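Local coordinates for maltose/maltodextrin-binding protein (Thermus thermophilus, PDB 2GH9), which binds maltotriose in its interlobe cleft as a periplasmic solute-binding protein, probably delivering the sugar for uptake into the cell, at residues L117-K122 and G248-P253. Sequence-based numbering, arbitrary orientation.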
loop_
_atom_site.group_PDB
_atom_site.type_symbol
_atom_site.label_atom_id
_atom_site.label_comp_id
_atom_site.label_asym_id
_atom_site.label_seq_id
_atom_site.Cartn_x
_atom_site.Cartn_y
_atom_site.Cartn_z
ATOM N N LEU A 117 3.780 -12.363 1.779
ATOM C CA LEU A 117 3.910 -13.556 0.986
ATOM C C LEU A 117 2.529 -14.209 0.928
ATOM O O LEU A 117 2.035 -14.750 1.924
ATOM C CB LEU A 117 4.955 -14.504 1.589
ATOM C CG LEU A 117 5.089 -15.827 0.822
ATOM C CD1 LEU A 117 5.690 -15.542 -0.545
ATOM C CD2 LEU A 117 5.902 -16.825 1.607
ATOM N N ILE A 118 1.907 -14.114 -0.246
ATOM C CA ILE A 118 0.630 -14.741 -0.499
ATOM C C ILE A 118 0.919 -15.971 -1.373
ATOM O O ILE A 118 1.483 -15.868 -2.462
ATOM C CB ILE A 118 -0.361 -13.790 -1.161
ATOM C CG1 ILE A 118 -0.394 -12.446 -0.413
ATOM C CG2 ILE A 118 -1.781 -14.425 -1.205
ATOM C CD1 ILE A 118 -1.284 -11.355 -1.105
ATOM N N TYR A 119 0.559 -17.137 -0.852
ATOM C CA TYR A 119 0.879 -18.415 -1.502
ATOM C C TYR A 119 -0.379 -19.174 -1.861
ATOM O O TYR A 119 -1.305 -19.262 -1.053
ATOM C CB TYR A 119 1.786 -19.315 -0.630
ATOM C CG TYR A 119 1.306 -19.644 0.755
ATOM C CD1 TYR A 119 1.581 -18.794 1.817
ATOM C CD2 TYR A 119 0.603 -20.831 1.022
ATOM C CE1 TYR A 119 1.169 -19.071 3.078
ATOM C CE2 TYR A 119 0.175 -21.119 2.292
ATOM C CZ TYR A 119 0.460 -20.238 3.324
ATOM O OH TYR A 119 0.048 -20.475 4.613
ATOM N N ASN A 120 -0.383 -19.705 -3.084
ATOM C CA ASN A 120 -1.470 -20.517 -3.606
ATOM C C ASN A 120 -1.296 -21.942 -3.088
ATOM O O ASN A 120 -0.329 -22.627 -3.436
ATOM C CB ASN A 120 -1.472 -20.490 -5.145
ATOM C CG ASN A 120 -2.663 -21.243 -5.759
ATOM O OD1 ASN A 120 -3.327 -22.031 -5.078
ATOM N ND2 ASN A 120 -2.920 -21.002 -7.050
ATOM N N LYS A 121 -2.253 -22.370 -2.272
ATOM C CA LYS A 121 -2.224 -23.669 -1.574
ATOM C C LYS A 121 -2.347 -24.935 -2.444
ATOM O O LYS A 121 -2.193 -26.053 -1.956
ATOM C CB LYS A 121 -3.290 -23.675 -0.467
ATOM C CG LYS A 121 -2.924 -22.824 0.728
ATOM C CD LYS A 121 -4.050 -22.722 1.712
ATOM C CE LYS A 121 -3.564 -22.267 3.073
ATOM N NZ LYS A 121 -4.669 -22.134 4.029
ATOM N N LYS A 122 -2.626 -24.750 -3.723
ATOM C CA LYS A 122 -2.510 -25.798 -4.724
ATOM C C LYS A 122 -1.035 -26.173 -4.998
ATOM O O LYS A 122 -0.720 -27.321 -5.311
ATOM C CB LYS A 122 -3.210 -25.298 -5.983
ATOM C CG LYS A 122 -2.776 -25.858 -7.313
ATOM C CD LYS A 122 -3.643 -25.242 -8.378
ATOM C CE LYS A 122 -2.894 -24.941 -9.629
ATOM N NZ LYS A 122 -3.459 -23.721 -10.284
ATOM N N GLY A 248 -2.826 -18.595 1.309
ATOM C CA GLY A 248 -2.393 -18.288 2.658
ATOM C C GLY A 248 -1.589 -16.989 2.668
ATOM O O GLY A 248 -1.066 -16.568 1.655
ATOM N N ILE A 249 -1.528 -16.367 3.836
ATOM C CA ILE A 249 -0.772 -15.147 4.075
ATOM C C ILE A 249 0.329 -15.462 5.080
ATOM O O ILE A 249 0.062 -16.008 6.172
ATOM C CB ILE A 249 -1.698 -14.051 4.652
ATOM C CG1 ILE A 249 -2.765 -13.689 3.610
ATOM C CG2 ILE A 249 -0.883 -12.794 5.097
ATOM C CD1 ILE A 249 -4.025 -13.081 4.174
ATOM N N ALA A 250 1.562 -15.093 4.714
ATOM C CA ALA A 250 2.732 -15.306 5.556
ATOM C C ALA A 250 3.703 -14.126 5.389
ATOM O O ALA A 250 3.653 -13.416 4.379
ATOM C CB ALA A 250 3.413 -16.615 5.182
ATOM N N PRO A 251 4.583 -13.905 6.390
ATOM C CA PRO A 251 5.663 -12.945 6.194
ATOM C C PRO A 251 6.576 -13.423 5.071
ATOM O O PRO A 251 6.690 -14.608 4.834
ATOM C CB PRO A 251 6.409 -12.909 7.539
ATOM C CG PRO A 251 5.811 -13.980 8.405
ATOM C CD PRO A 251 4.609 -14.559 7.713
ATOM N N PHE A 252 7.201 -12.484 4.376
ATOM C CA PHE A 252 8.182 -12.839 3.386
ATOM C C PHE A 252 9.448 -13.234 4.134
ATOM O O PHE A 252 9.732 -12.659 5.152
ATOM C CB PHE A 252 8.448 -11.690 2.428
ATOM C CG PHE A 252 9.154 -12.127 1.177
ATOM C CD1 PHE A 252 8.433 -12.679 0.113
ATOM C CD2 PHE A 252 10.518 -12.084 1.099
ATOM C CE1 PHE A 252 9.076 -13.120 -1.017
ATOM C CE2 PHE A 252 11.170 -12.519 -0.042
ATOM C CZ PHE A 252 10.454 -13.044 -1.091
ATOM N N PRO A 253 10.169 -14.265 3.664
ATOM C CA PRO A 253 11.454 -14.586 4.285
ATOM C C PRO A 253 12.481 -13.455 4.256
ATOM O O PRO A 253 12.489 -12.619 3.348
ATOM C CB PRO A 253 11.966 -15.798 3.493
ATOM C CG PRO A 253 11.088 -15.964 2.333
ATOM C CD PRO A 253 9.798 -15.247 2.628
HETATM O O HOH W 1 0.783 -18.509 6.766
#
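Leu117 and Tyr119 each exchange a pair of backbone hydrogen bonds with the neighbouring strand, Leu117 with Ala250 and Tyr119 with Gly248. Of the four, the two in the Tyr119–Gly248 pair are straighter than Leu117 N to Ala250 O, which is short at 2.8 Å but bent to 137° at the hydrogen. Between them, Ile118 and Ile249 form a non-hydrogen-bonded pair, and a CA-H...O contact of 3.3 Å from Ile118 CA adds a second approach to Gly248 O.

The aromatic contact belongs to Tyr119. Its CG sits between the backbone N and the carbonyl carbon (chi1 56°), which lays the ring across the neighbouring strand with one face over Gly248. Gly248 CA stands 3.7 Å from the ring centroid of Tyr119, a CH-pi contact; having no side chain, Gly248 lets the ring lie directly over its backbone. Ala250 CB meets the ring edge at Tyr119 CE1, 3.9 Å away. A water in the ring plane joins Tyr119 OH to Ile249 O, donating to the latter at 2.7 Å, and thereby ties the hydroxyl to the same strand.

These are two antiparallel strands of the four-stranded mixed sheet of one lobe of the periplasmic binding protein fold; strand 247-250 is outermost, while strand 227-232 flanks 116-120 on its other side. Ile118 and Ile249 point to one face, where Phe222 covers Ile118 and helix 320-326 covers Ile249.

Beyond Ala250 the second segment leaves the sheet, and its Phe252 and Pro253 pack on Leu117. Leu117 and Phe252 cross at about a right angle, Leu117 CD1 lying 4.0 Å from Phe252 CD1, and the other methyl, CD2, faces Pro253 CD. Phe134, Phe149 and Phe162 gather around the Phe252 ring.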